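Long-range contacts in xylosidase (Xanthomonas axonopodis pv. citri, PDB 6XN2), which probably hydrolyses beta-linked xylosyl units of xylan-derived oligosaccharides as a family 43 glycoside hydrolase, and binds xylose in its pocket: residues F81-Y86 / R115-P120; D139-Q143 / W189-L193; L60-P64 / P152-F156; G127-F133 / G145-R151. One frame throughout, in Å; residues are numbered along the deposited sequence.

Interaction 1: F81-Y86 / R115-P120. With XYP (beta-D-xylopyranose), chain E.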
loop_
_atom_site.group_PDB
_atom_site.type_symbol
_atom_site.label_atom_id
_atom_site.label_comp_id
_atom_site.label_asym_id
_atom_site.label_seq_id
_atom_site.Cartn_x
_atom_site.Cartn_y
_atom_site.Cartn_z
ATOM N N PHE A 81 11.450 -9.137 -7.565
ATOM C CA PHE A 81 10.093 -9.065 -7.120
ATOM C C PHE A 81 9.290 -9.611 -8.302
ATOM O O PHE A 81 8.721 -8.878 -9.051
ATOM C CB PHE A 81 9.710 -7.630 -6.794
ATOM C CG PHE A 81 10.378 -7.077 -5.585
ATOM C CD1 PHE A 81 10.125 -7.586 -4.356
ATOM C CD2 PHE A 81 11.243 -6.033 -5.687
ATOM C CE1 PHE A 81 10.741 -7.089 -3.250
ATOM C CE2 PHE A 81 11.871 -5.529 -4.579
ATOM C CZ PHE A 81 11.615 -6.061 -3.361
ATOM N N ASP A 82 9.271 -10.925 -8.433
ATOM C CA ASP A 82 8.607 -11.628 -9.513
ATOM C C ASP A 82 7.348 -12.343 -9.096
ATOM O O ASP A 82 7.108 -13.447 -9.491
ATOM C CB ASP A 82 9.564 -12.669 -10.053
ATOM C CG ASP A 82 9.256 -13.066 -11.451
ATOM O OD1 ASP A 82 8.628 -12.293 -12.179
ATOM O OD2 ASP A 82 9.664 -14.168 -11.834
ATOM N N MET A 83 6.527 -11.686 -8.313
ATOM C CA MET A 83 5.297 -12.282 -7.846
ATOM C C MET A 83 4.326 -12.583 -8.984
ATOM O O MET A 83 4.294 -11.887 -9.955
ATOM C CB MET A 83 4.733 -11.406 -6.771
ATOM C CG MET A 83 5.772 -11.108 -5.728
ATOM S SD MET A 83 6.612 -9.569 -5.910
ATOM C CE MET A 83 5.467 -8.583 -5.019
ATOM N N ALA A 84 3.530 -13.640 -8.833
ATOM C CA ALA A 84 2.643 -14.054 -9.919
ATOM C C ALA A 84 1.201 -14.257 -9.477
ATOM O O ALA A 84 0.329 -14.495 -10.309
ATOM C CB ALA A 84 3.165 -15.335 -10.558
ATOM N N ASP A 85 0.963 -14.199 -8.180
ATOM C CA ASP A 85 -0.387 -14.563 -7.691
ATOM C C ASP A 85 -0.719 -13.863 -6.377
ATOM O O ASP A 85 0.155 -13.294 -5.774
ATOM C CB ASP A 85 -0.444 -16.072 -7.481
ATOM C CG ASP A 85 0.350 -16.532 -6.276
ATOM O OD1 ASP A 85 -0.211 -16.557 -5.227
ATOM O OD2 ASP A 85 1.515 -16.833 -6.425
ATOM N N TYR A 86 -1.978 -13.957 -5.974
ATOM C CA TYR A 86 -2.423 -13.374 -4.760
ATOM C C TYR A 86 -3.211 -14.341 -3.917
ATOM O O TYR A 86 -3.964 -15.112 -4.405
ATOM C CB TYR A 86 -3.330 -12.175 -5.034
ATOM C CG TYR A 86 -2.673 -11.039 -5.744
ATOM C CD1 TYR A 86 -1.586 -10.421 -5.220
ATOM C CD2 TYR A 86 -3.148 -10.589 -6.925
ATOM C CE1 TYR A 86 -0.979 -9.399 -5.864
ATOM C CE2 TYR A 86 -2.548 -9.560 -7.581
ATOM C CZ TYR A 86 -1.457 -8.969 -7.043
ATOM O OH TYR A 86 -0.840 -7.959 -7.696
ATOM N N ARG A 115 3.810 -10.129 -16.026
ATOM C CA ARG A 115 4.540 -10.471 -14.814
ATOM C C ARG A 115 4.390 -9.432 -13.708
ATOM O O ARG A 115 3.749 -8.395 -13.890
ATOM C CB ARG A 115 6.025 -10.651 -15.145
ATOM C CG ARG A 115 6.671 -9.381 -15.673
ATOM C CD ARG A 115 8.032 -9.637 -16.295
ATOM N NE ARG A 115 8.751 -8.384 -16.497
ATOM C CZ ARG A 115 9.767 -7.977 -15.740
ATOM N NH1 ARG A 115 10.196 -8.737 -14.739
ATOM N NH2 ARG A 115 10.364 -6.816 -15.990
ATOM N N GLN A 116 4.999 -9.743 -12.565
ATOM C CA GLN A 116 5.107 -8.843 -11.421
ATOM C C GLN A 116 3.752 -8.365 -10.904
ATOM O O GLN A 116 3.346 -7.213 -11.093
ATOM C CB GLN A 116 6.008 -7.660 -11.776
ATOM C CG GLN A 116 7.447 -8.101 -12.017
ATOM C CD GLN A 116 8.393 -6.944 -12.233
ATOM O OE1 GLN A 116 8.182 -6.110 -13.110
ATOM N NE2 GLN A 116 9.450 -6.890 -11.433
ATOM N N MET A 117 3.064 -9.285 -10.240
ATOM C CA MET A 117 1.820 -8.989 -9.553
ATOM C C MET A 117 2.153 -8.375 -8.199
ATOM O O MET A 117 2.429 -9.092 -7.234
ATOM C CB MET A 117 0.994 -10.260 -9.403
ATOM C CG MET A 117 0.667 -10.924 -10.738
ATOM S SD MET A 117 -0.806 -10.180 -11.473
ATOM C CE MET A 117 -2.090 -11.209 -10.767
ATOM N N TRP A 118 2.185 -7.052 -8.151
ATOM C CA TRP A 118 2.591 -6.300 -6.976
ATOM C C TRP A 118 1.483 -5.892 -6.013
ATOM O O TRP A 118 0.398 -6.322 -6.152
ATOM C CB TRP A 118 3.470 -5.131 -7.409
ATOM C CG TRP A 118 4.847 -5.559 -7.884
ATOM C CD1 TRP A 118 5.271 -6.799 -8.101
ATOM C CD2 TRP A 118 5.956 -4.711 -8.166
ATOM N NE1 TRP A 118 6.570 -6.801 -8.500
ATOM C CE2 TRP A 118 7.015 -5.526 -8.542
ATOM C CE3 TRP A 118 6.159 -3.343 -8.117
ATOM C CZ2 TRP A 118 8.246 -5.021 -8.869
ATOM C CZ3 TRP A 118 7.371 -2.854 -8.448
ATOM C CH2 TRP A 118 8.397 -3.679 -8.819
ATOM N N ALA A 119 1.809 -5.072 -5.033
ATOM C CA ALA A 119 0.910 -4.623 -3.989
ATOM C C ALA A 119 -0.550 -4.354 -4.338
ATOM O O ALA A 119 -0.841 -3.372 -4.883
ATOM C CB ALA A 119 1.493 -3.416 -3.327
ATOM N N PRO A 120 -1.458 -5.214 -3.899
ATOM C CA PRO A 120 -2.855 -5.032 -4.251
ATOM C C PRO A 120 -3.737 -4.451 -3.176
ATOM O O PRO A 120 -3.305 -4.193 -2.102
ATOM C CB PRO A 120 -3.296 -6.459 -4.471
ATOM C CG PRO A 120 -2.567 -7.188 -3.431
ATOM C CD PRO A 120 -1.249 -6.509 -3.266
HETATM O O1 XYP E . 8.639 -1.447 -4.685
HETATM C C1 XYP E . 7.835 -2.361 -3.975
HETATM C C2 XYP E . 6.393 -2.138 -4.379
HETATM C C3 XYP E . 5.509 -3.289 -4.016
HETATM C C4 XYP E . 6.136 -4.595 -4.455
HETATM C C5 XYP E . 7.512 -4.704 -3.868
HETATM O O2 XYP E . 5.827 -0.982 -3.777
HETATM O O3 XYP E . 4.349 -3.010 -4.742
HETATM O O4 XYP E . 5.387 -5.667 -3.979
HETATM O O5 XYP E . 8.314 -3.641 -4.298
HETATM O O HOH W 1 1.836 -11.098 -5.358
#
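Polar bonds between Phe81-Tyr86 and Arg115-Pro120 converge first on the carbonyl oxygen of Phe81. The indole NE1 of Trp118 reaches Phe81 O at 3.0 Å, nearly in its own ring plane, and the amide NE2 of Gln116 reaches it from the opposite face of the carbonyl plane; two donors grip one acceptor, and the in-plane NE1 bond helps fix the rotation of the indole. Gln116 OE1 is held in turn by Lys136. Met117 N bonds to Met83 O almost straight (171°), and the phenol of Tyr86 gives its proton to Trp118 O at 2.6 Å, on a lone pair in the carbonyl plane. A water donates to both Asp85 O and Met117 O.

Apolar contacts accompany these bonds. Pro120 lays CB over one face of the Tyr86 ring, 4.2 Å from its centroid. Met117 CE reaches Tyr86 CE2 at 3.6 Å, its SD oblique to that ring. Met83, bent at chi2 (97°) and chi3, crosses Trp118 at about a right angle; its SD lies oblique to the indole in a Met-aromatic contact, while CE sits 3.6 Å from Trp118 CD1.

Xylose C4 lies over one face of the Trp118 ring and O5 over the centre of the Phe81 ring, while Ala119 N donates to O3 (3.3 Å). Aromatic rings facing a sugar ring are characteristic of carbohydrate-binding sites; here they line the xylose pocket of a GH43 enzyme.

Interaction 2: D139-Q143 / W189-L193; sequences DGMFQ and WGGQL
Gln192 of Trp189-Leu193 reaches across to the backbone of Asp139-Gln143 and supplies both direct hydrogen bonds of the contact. From CB, pointed at the other segment, the chain runs out extended beyond CG, and this straight course brings the terminal amide alongside residues 140 to 142. CD lies 3.9 Å from Phe142 CD2, with the ring and amide planes 60° apart. At the tip the two heteroatoms divide the work. NE2 donates to Gly140 O at 2.9 Å in a nearly straight bond (165°) that stays within the amide plane, and it also lies beside Met141 CE. OE1 accepts from Phe142 N at 2.9 Å, the donor tilted 30° from the plane of the amide carbonyl, and takes a second proton from a water at 2.6 Å that donates to Phe142 O as well.

Around this grip, Gly190 O approaches the edge of the Phe142 ring, 3.6 Å from CE2. Asp139 OD1 accepts from Met141 N in an Asx turn, probably helping to hold the bend before the strand, and Asp139 OD2 is paired with Arg137.

One amide thus answers the backbone C=O and N-H that flank Met141. Such complementary donor and acceptor pairing fixes which way round the amide lies and ties the loop 189-193 to the start of strand 142-149 without any charge.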
loop_
_atom_site.group_PDB
_atom_site.type_symbol
_atom_site.label_atom_id
_atom_site.label_comp_id
_atom_site.label_asym_id
_atom_site.label_seq_id
_atom_site.Cartn_x
_atom_site.Cartn_y
_atom_site.Cartn_z
ATOM N N ASP A 139 5.300 -5.157 -22.548
ATOM C CA ASP A 139 6.218 -4.097 -22.973
ATOM C C ASP A 139 6.887 -3.376 -21.804
ATOM O O ASP A 139 7.507 -2.326 -21.987
ATOM C CB ASP A 139 5.503 -3.078 -23.874
ATOM C CG ASP A 139 4.442 -2.249 -23.141
ATOM O OD1 ASP A 139 4.260 -2.378 -21.910
ATOM O OD2 ASP A 139 3.781 -1.441 -23.825
ATOM N N GLY A 140 6.746 -3.928 -20.606
ATOM C CA GLY A 140 7.473 -3.427 -19.453
ATOM C C GLY A 140 6.791 -2.337 -18.643
ATOM O O GLY A 140 7.304 -1.937 -17.599
ATOM N N MET A 141 5.649 -1.862 -19.075
ATOM C CA MET A 141 4.954 -0.831 -18.368
ATOM C C MET A 141 3.951 -1.349 -17.351
ATOM O O MET A 141 3.158 -2.184 -17.654
ATOM C CB MET A 141 4.189 0.055 -19.341
ATOM C CG MET A 141 5.003 0.771 -20.400
ATOM S SD MET A 141 6.211 1.898 -19.746
ATOM C CE MET A 141 7.613 0.880 -19.618
ATOM N N PHE A 142 4.024 -0.818 -16.142
ATOM C CA PHE A 142 3.044 -1.118 -15.094
ATOM C C PHE A 142 1.712 -0.439 -15.375
ATOM O O PHE A 142 1.665 0.710 -15.823
ATOM C CB PHE A 142 3.543 -0.665 -13.717
ATOM C CG PHE A 142 4.400 -1.678 -13.001
ATOM C CD1 PHE A 142 3.890 -2.922 -12.653
ATOM C CD2 PHE A 142 5.700 -1.370 -12.634
ATOM C CE1 PHE A 142 4.666 -3.847 -11.983
ATOM C CE2 PHE A 142 6.475 -2.286 -11.957
ATOM C CZ PHE A 142 5.958 -3.525 -11.633
ATOM N N GLN A 143 0.641 -1.085 -14.992
ATOM C CA GLN A 143 -0.703 -0.556 -15.034
ATOM C C GLN A 143 -1.488 -1.252 -13.916
ATOM O O GLN A 143 -1.055 -2.171 -13.324
ATOM C CB GLN A 143 -1.388 -0.722 -16.380
ATOM C CG GLN A 143 -1.197 0.415 -17.348
ATOM C CD GLN A 143 -2.181 0.390 -18.491
ATOM O OE1 GLN A 143 -1.938 -0.198 -19.479
ATOM N NE2 GLN A 143 -3.272 1.037 -18.331
ATOM N N TRP A 189 10.786 5.452 -8.799
ATOM C CA TRP A 189 11.831 4.465 -9.112
ATOM C C TRP A 189 11.236 3.335 -9.942
ATOM O O TRP A 189 10.672 3.580 -11.010
ATOM C CB TRP A 189 12.493 3.910 -7.845
ATOM C CG TRP A 189 13.343 4.914 -7.106
ATOM C CD1 TRP A 189 13.265 6.277 -7.183
ATOM C CD2 TRP A 189 14.402 4.626 -6.180
ATOM N NE1 TRP A 189 14.207 6.854 -6.357
ATOM C CE2 TRP A 189 14.911 5.861 -5.729
ATOM C CE3 TRP A 189 14.966 3.442 -5.690
ATOM C CZ2 TRP A 189 15.966 5.942 -4.819
ATOM C CZ3 TRP A 189 16.002 3.527 -4.781
ATOM C CH2 TRP A 189 16.492 4.767 -4.356
ATOM N N GLY A 190 11.324 2.107 -9.468
ATOM C CA GLY A 190 10.792 0.970 -10.173
ATOM C C GLY A 190 9.310 0.980 -10.457
ATOM O O GLY A 190 8.825 0.297 -11.291
ATOM N N GLY A 191 8.609 1.814 -9.754
ATOM C CA GLY A 191 7.196 1.902 -9.936
ATOM C C GLY A 191 6.765 2.680 -11.136
ATOM O O GLY A 191 5.560 2.736 -11.264
ATOM N N GLN A 192 7.670 3.565 -11.663
ATOM C CA GLN A 192 7.514 4.284 -12.938
ATOM C C GLN A 192 6.683 5.570 -12.923
ATOM O O GLN A 192 6.517 6.197 -13.973
ATOM C CB GLN A 192 6.924 3.350 -14.013
ATOM C CG GLN A 192 7.741 2.079 -14.256
ATOM C CD GLN A 192 7.114 1.137 -15.280
ATOM O OE1 GLN A 192 5.939 1.249 -15.619
ATOM N NE2 GLN A 192 7.907 0.197 -15.773
ATOM N N LEU A 193 6.188 5.993 -11.763
ATOM C CA LEU A 193 5.360 7.205 -11.699
ATOM C C LEU A 193 6.091 8.448 -12.228
ATOM O O LEU A 193 5.465 9.397 -12.708
ATOM C CB LEU A 193 4.885 7.450 -10.260
ATOM C CG LEU A 193 4.085 8.724 -9.952
ATOM C CD1 LEU A 193 2.736 8.742 -10.676
ATOM C CD2 LEU A 193 3.882 8.881 -8.449
HETATM O O HOH W 2 3.645 2.509 -15.751
#

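Interaction 3: L60-P64 / P152-F156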
loop_
_atom_site.group_PDB
_atom_site.type_symbol
_atom_site.label_atom_id
_atom_site.label_comp_id
_atom_site.label_asym_id
_atom_site.label_seq_id
_atom_site.Cartn_x
_atom_site.Cartn_y
_atom_site.Cartn_z
ATOM N N LEU A 60 -11.955 -9.480 9.344
ATOM C CA LEU A 60 -10.827 -8.750 8.788
ATOM C C LEU A 60 -10.182 -9.568 7.683
ATOM O O LEU A 60 -9.684 -10.669 7.929
ATOM C CB LEU A 60 -9.798 -8.421 9.868
ATOM C CG LEU A 60 -8.561 -7.654 9.379
ATOM C CD1 LEU A 60 -8.724 -6.171 9.637
ATOM C CD2 LEU A 60 -7.311 -8.203 10.033
ATOM N N TYR A 61 -10.228 -9.036 6.464
ATOM C CA TYR A 61 -9.582 -9.660 5.313
ATOM C C TYR A 61 -8.304 -8.908 4.960
ATOM O O TYR A 61 -8.276 -7.682 4.976
ATOM C CB TYR A 61 -10.530 -9.689 4.111
ATOM C CG TYR A 61 -11.649 -10.679 4.273
ATOM C CD1 TYR A 61 -12.817 -10.335 4.944
ATOM C CD2 TYR A 61 -11.539 -11.966 3.766
ATOM C CE1 TYR A 61 -13.843 -11.252 5.099
ATOM C CE2 TYR A 61 -12.567 -12.886 3.916
ATOM C CZ TYR A 61 -13.710 -12.525 4.583
ATOM O OH TYR A 61 -14.723 -13.454 4.734
ATOM N N ILE A 62 -7.243 -9.645 4.660
ATOM C CA ILE A 62 -5.987 -9.020 4.265
ATOM C C ILE A 62 -5.635 -9.428 2.842
ATOM O O ILE A 62 -5.709 -10.611 2.484
ATOM C CB ILE A 62 -4.842 -9.402 5.215
ATOM C CG1 ILE A 62 -5.265 -9.187 6.669
ATOM C CG2 ILE A 62 -3.586 -8.613 4.879
ATOM C CD1 ILE A 62 -4.291 -9.776 7.671
ATOM N N TYR A 63 -5.275 -8.439 2.029
ATOM C CA TYR A 63 -4.896 -8.674 0.643
ATOM C C TYR A 63 -3.442 -8.254 0.470
ATOM O O TYR A 63 -3.147 -7.080 0.235
ATOM C CB TYR A 63 -5.822 -7.908 -0.314
ATOM C CG TYR A 63 -7.278 -8.291 -0.133
ATOM C CD1 TYR A 63 -8.056 -7.702 0.862
ATOM C CD2 TYR A 63 -7.870 -9.260 -0.932
ATOM C CE1 TYR A 63 -9.391 -8.071 1.049
ATOM C CE2 TYR A 63 -9.203 -9.630 -0.753
ATOM C CZ TYR A 63 -9.955 -9.037 0.239
ATOM O OH TYR A 63 -11.282 -9.405 0.421
ATOM N N PRO A 64 -2.522 -9.209 0.636
ATOM C CA PRO A 64 -1.091 -8.930 0.502
ATOM C C PRO A 64 -0.533 -9.412 -0.839
ATOM O O PRO A 64 -1.242 -10.105 -1.579
ATOM C CB PRO A 64 -0.491 -9.722 1.662
ATOM C CG PRO A 64 -1.386 -10.950 1.735
ATOM C CD PRO A 64 -2.764 -10.541 1.223
ATOM N N PRO A 152 -15.454 -11.936 -0.643
ATOM C CA PRO A 152 -14.172 -11.333 -0.255
ATOM C C PRO A 152 -12.980 -12.266 -0.394
ATOM O O PRO A 152 -11.913 -11.814 -0.645
ATOM C CB PRO A 152 -14.380 -10.937 1.179
ATOM C CG PRO A 152 -15.616 -11.586 1.604
ATOM C CD PRO A 152 -16.448 -11.777 0.405
ATOM N N GLU A 153 -13.183 -13.566 -0.293
ATOM C CA GLU A 153 -12.124 -14.522 -0.490
ATOM C C GLU A 153 -12.040 -14.964 -1.926
ATOM O O GLU A 153 -11.266 -15.786 -2.271
ATOM C CB GLU A 153 -12.326 -15.737 0.385
ATOM C CG GLU A 153 -13.586 -16.476 0.095
ATOM C CD GLU A 153 -14.689 -16.135 1.043
ATOM O OE1 GLU A 153 -15.004 -14.971 1.263
ATOM O OE2 GLU A 153 -15.275 -17.060 1.557
ATOM N N GLY A 154 -12.885 -14.430 -2.762
ATOM C CA GLY A 154 -12.858 -14.769 -4.119
ATOM C C GLY A 154 -13.468 -16.089 -4.476
ATOM O O GLY A 154 -14.324 -16.570 -3.792
ATOM N N PRO A 155 -13.045 -16.657 -5.590
ATOM C CA PRO A 155 -11.995 -16.291 -6.537
ATOM C C PRO A 155 -12.392 -15.114 -7.416
ATOM O O PRO A 155 -13.534 -14.825 -7.520
ATOM C CB PRO A 155 -11.881 -17.527 -7.367
ATOM C CG PRO A 155 -13.272 -18.000 -7.430
ATOM C CD PRO A 155 -13.811 -17.801 -6.073
ATOM N N PHE A 156 -11.420 -14.407 -7.924
ATOM C CA PHE A 156 -11.673 -13.231 -8.689
ATOM C C PHE A 156 -11.388 -13.468 -10.136
ATOM O O PHE A 156 -10.426 -14.088 -10.467
ATOM C CB PHE A 156 -10.810 -12.085 -8.175
ATOM C CG PHE A 156 -11.029 -11.760 -6.740
ATOM C CD1 PHE A 156 -10.314 -12.387 -5.762
ATOM C CD2 PHE A 156 -11.960 -10.849 -6.366
ATOM C CE1 PHE A 156 -10.531 -12.104 -4.450
ATOM C CE2 PHE A 156 -12.181 -10.567 -5.063
ATOM C CZ PHE A 156 -11.469 -11.192 -4.098
#
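Pro152 sets its CB-CG edge on Tyr61, CB centred over one face of the ring, 3.7 Å from the centroid and only 8° off the normal: a CH-pi contact of nearly ideal geometry. CG reaches farther along the same face to Tyr61 CZ, also at 3.7 Å. Tyr63, two residues on along the strand, holds its ring at a similar tilt, but Pro152 O meets it at the edge, near the ring plane. Its hydroxyl donates to Pro152 O at 2.7 Å, the donor tilted 31° from the carbonyl plane. Pro152 is therefore held through its ring by one tyrosine and through its carbonyl by the other.

Glu153 lies obliquely across Tyr61, with ring and carboxylate planes 24° apart; its OE2 is paired with Arg151, whereas the Tyr61 hydroxyl is bonded to Arg90. Phe156 makes a looser contact, CZ 4.3 Å from Tyr63 CE2.

Both tyrosines project from one face of strand 59-67 to meet the loop that follows strand 142-149, an interface between successive four-stranded sheets in keeping with the five-bladed beta-propeller of family 43.

Interaction 4: G127-F133 / G145-R151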
loop_
_atom_site.group_PDB
_atom_site.type_symbol
_atom_site.label_atom_id
_atom_site.label_comp_id
_atom_site.label_asym_id
_atom_site.label_seq_id
_atom_site.Cartn_x
_atom_site.Cartn_y
_atom_site.Cartn_z
ATOM N N GLY A 127 -22.505 -5.895 -3.337
ATOM C CA GLY A 127 -22.357 -7.314 -3.048
ATOM C C GLY A 127 -21.163 -7.968 -3.721
ATOM O O GLY A 127 -20.906 -9.158 -3.533
ATOM N N LYS A 128 -20.432 -7.184 -4.505
ATOM C CA LYS A 128 -19.249 -7.670 -5.198
ATOM C C LYS A 128 -18.010 -7.260 -4.428
ATOM O O LYS A 128 -18.033 -6.278 -3.697
ATOM C CB LYS A 128 -19.177 -7.111 -6.619
ATOM C CG LYS A 128 -20.434 -7.364 -7.458
ATOM C CD LYS A 128 -20.511 -8.807 -7.898
ATOM C CE LYS A 128 -21.832 -9.085 -8.598
ATOM N NZ LYS A 128 -21.897 -10.482 -9.144
ATOM N N THR A 129 -16.924 -7.968 -4.622
ATOM C CA THR A 129 -15.640 -7.617 -4.070
ATOM C C THR A 129 -14.719 -7.436 -5.257
ATOM O O THR A 129 -14.709 -8.223 -6.146
ATOM C CB THR A 129 -15.053 -8.681 -3.134
ATOM O OG1 THR A 129 -15.960 -8.961 -2.097
ATOM C CG2 THR A 129 -13.762 -8.211 -2.527
ATOM N N TYR A 130 -13.965 -6.363 -5.253
ATOM C CA TYR A 130 -13.060 -6.073 -6.323
ATOM C C TYR A 130 -11.631 -6.131 -5.856
ATOM O O TYR A 130 -11.335 -5.591 -4.879
ATOM C CB TYR A 130 -13.359 -4.703 -6.908
ATOM C CG TYR A 130 -14.764 -4.571 -7.407
ATOM C CD1 TYR A 130 -15.764 -4.199 -6.579
ATOM C CD2 TYR A 130 -15.079 -4.840 -8.688
ATOM C CE1 TYR A 130 -17.056 -4.092 -7.023
ATOM C CE2 TYR A 130 -16.366 -4.737 -9.140
ATOM C CZ TYR A 130 -17.344 -4.364 -8.299
ATOM O OH TYR A 130 -18.604 -4.261 -8.721
ATOM N N LEU A 131 -10.770 -6.812 -6.592
ATOM C CA LEU A 131 -9.366 -6.903 -6.268
ATOM C C LEU A 131 -8.579 -6.034 -7.217
ATOM O O LEU A 131 -8.546 -6.294 -8.352
ATOM C CB LEU A 131 -8.874 -8.344 -6.311
ATOM C CG LEU A 131 -7.436 -8.641 -5.901
ATOM C CD1 LEU A 131 -7.175 -8.200 -4.500
ATOM C CD2 LEU A 131 -7.122 -10.099 -6.004
ATOM N N TYR A 132 -8.003 -4.962 -6.716
ATOM C CA TYR A 132 -7.200 -4.049 -7.524
ATOM C C TYR A 132 -5.732 -4.424 -7.415
ATOM O O TYR A 132 -5.234 -4.633 -6.316
ATOM C CB TYR A 132 -7.409 -2.600 -7.076
ATOM C CG TYR A 132 -8.835 -2.161 -7.196
ATOM C CD1 TYR A 132 -9.762 -2.476 -6.209
ATOM C CD2 TYR A 132 -9.266 -1.445 -8.308
ATOM C CE1 TYR A 132 -11.083 -2.087 -6.326
ATOM C CE2 TYR A 132 -10.584 -1.052 -8.436
ATOM C CZ TYR A 132 -11.486 -1.374 -7.444
ATOM O OH TYR A 132 -12.794 -0.983 -7.565
ATOM N N PHE A 133 -5.039 -4.510 -8.546
ATOM C CA PHE A 133 -3.647 -4.951 -8.527
ATOM C C PHE A 133 -2.807 -4.304 -9.621
ATOM O O PHE A 133 -3.287 -4.086 -10.736
ATOM C CB PHE A 133 -3.578 -6.479 -8.662
ATOM C CG PHE A 133 -4.095 -6.994 -9.978
ATOM C CD1 PHE A 133 -5.454 -7.164 -10.181
ATOM C CD2 PHE A 133 -3.223 -7.309 -11.008
ATOM C CE1 PHE A 133 -5.939 -7.630 -11.390
ATOM C CE2 PHE A 133 -3.708 -7.772 -12.228
ATOM C CZ PHE A 133 -5.059 -7.940 -12.411
ATOM N N GLY A 145 -4.865 -3.241 -12.866
ATOM C CA GLY A 145 -6.034 -3.973 -13.310
ATOM C C GLY A 145 -6.969 -4.246 -12.150
ATOM O O GLY A 145 -6.636 -3.980 -10.995
ATOM N N VAL A 146 -8.149 -4.766 -12.448
ATOM C CA VAL A 146 -9.070 -5.143 -11.388
ATOM C C VAL A 146 -9.656 -6.528 -11.695
ATOM O O VAL A 146 -9.742 -6.944 -12.857
ATOM C CB VAL A 146 -10.189 -4.070 -11.194
ATOM C CG1 VAL A 146 -11.095 -3.996 -12.417
ATOM C CG2 VAL A 146 -11.001 -4.335 -9.924
ATOM N N ALA A 147 -10.022 -7.247 -10.639
ATOM C CA ALA A 147 -10.650 -8.556 -10.754
ATOM C C ALA A 147 -11.890 -8.601 -9.864
ATOM O O ALA A 147 -11.908 -8.010 -8.784
ATOM C CB ALA A 147 -9.669 -9.646 -10.378
ATOM N N VAL A 148 -12.932 -9.285 -10.322
ATOM C CA VAL A 148 -14.216 -9.247 -9.630
ATOM C C VAL A 148 -14.606 -10.615 -9.057
ATOM O O VAL A 148 -14.390 -11.652 -9.688
ATOM C CB VAL A 148 -15.329 -8.742 -10.573
ATOM C CG1 VAL A 148 -16.571 -8.349 -9.784
ATOM C CG2 VAL A 148 -14.820 -7.553 -11.389
ATOM N N GLY A 149 -15.201 -10.590 -7.888
ATOM C CA GLY A 149 -15.678 -11.762 -7.209
ATOM C C GLY A 149 -16.968 -11.503 -6.479
ATOM O O GLY A 149 -17.370 -10.399 -6.315
ATOM N N ASP A 150 -17.609 -12.572 -6.047
ATOM C CA ASP A 150 -18.853 -12.471 -5.338
ATOM C C ASP A 150 -18.686 -12.630 -3.836
ATOM O O ASP A 150 -19.627 -12.553 -3.101
ATOM C CB ASP A 150 -19.848 -13.481 -5.878
ATOM C CG ASP A 150 -20.395 -13.086 -7.200
ATOM O OD1 ASP A 150 -20.879 -11.991 -7.331
ATOM O OD2 ASP A 150 -20.337 -13.884 -8.093
ATOM N N ARG A 151 -17.458 -12.868 -3.420
ATOM C CA ARG A 151 -17.093 -13.029 -2.044
ATOM C C ARG A 151 -15.741 -12.392 -1.857
ATOM O O ARG A 151 -14.959 -12.371 -2.743
ATOM C CB ARG A 151 -16.967 -14.511 -1.679
ATOM C CG ARG A 151 -18.252 -15.288 -1.682
ATOM C CD ARG A 151 -18.046 -16.740 -1.286
ATOM N NE ARG A 151 -17.331 -17.528 -2.292
ATOM C CZ ARG A 151 -16.445 -18.485 -2.027
ATOM N NH1 ARG A 151 -16.162 -18.804 -0.782
ATOM N NH2 ARG A 151 -15.844 -19.129 -3.013
HETATM O O HOH W 3 -21.942 -11.538 -2.875
HETATM O O HOH W 4 -22.489 -11.167 -5.455
#
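Six backbone bonds join Gly127-Phe133 to Gly145-Arg151 in antiparallel register, the hydrogen-bonded pairs being Thr129 with Gly149, Leu131 with Ala147 and Phe133 with Gly145. Leu131 N to Ala147 O, at 2.7 Å and 172°, is the shortest of them. Between them, Tyr130 faces Val148 and Tyr132 faces Val146 as non-hydrogen-bonded pairs.

On the face carrying the tyrosines, each ring runs beside a valine pointing the same way. Val146 CG2 stands over a face of Tyr132, 3.8 Å from the centroid, and CG1 of Val148 comes within 3.7 Å of Tyr130 CE2. Across the sheet, Phe133 turns its CG between backbone N and carbonyl carbon (chi1 64°), which swings the ring back over Gly145, whose CA lies above one face. At the exposed end, Lys128 bends at chi2 to run alongside Asp150, and NZ meets the syn lone pair of OD1 at 2.6 Å in a salt bridge.

Farther out, Met226 O accepts from Tyr132 OH, and Gln124 bonds to Thr129 OG1.

The hairpin thus combines a regular backbone ladder with apolar pairing on its buried length, while charge is kept to the solvent-facing end, where the ion pair probably helps fasten the strand ends.

Residues 60-64 come first and 189-193 last; interactions 1 and 4 both fall, one after the other, between the two segments of interaction 3, while interaction 2 alternates with 3 and 4. The sheet of strands 59-67 and 85-91 supplies the first segments of interactions 3 and 1, and the sheet of strands 128-136 and 142-149 holds interaction 4 and one side of interaction 2. Interactions 3 and 4 have centres about 9 Å apart and touch through Phe156 and Ala147. Interaction 1 meets all three others, reaching interaction 2 where Trp118 packs on Phe142. Interactions 2 and 3, about 25 Å apart between centres, do not touch. Through the touches of 3 with 4 and of 4 with 1, packing connects the seam between the two sheets to the xylose pocket.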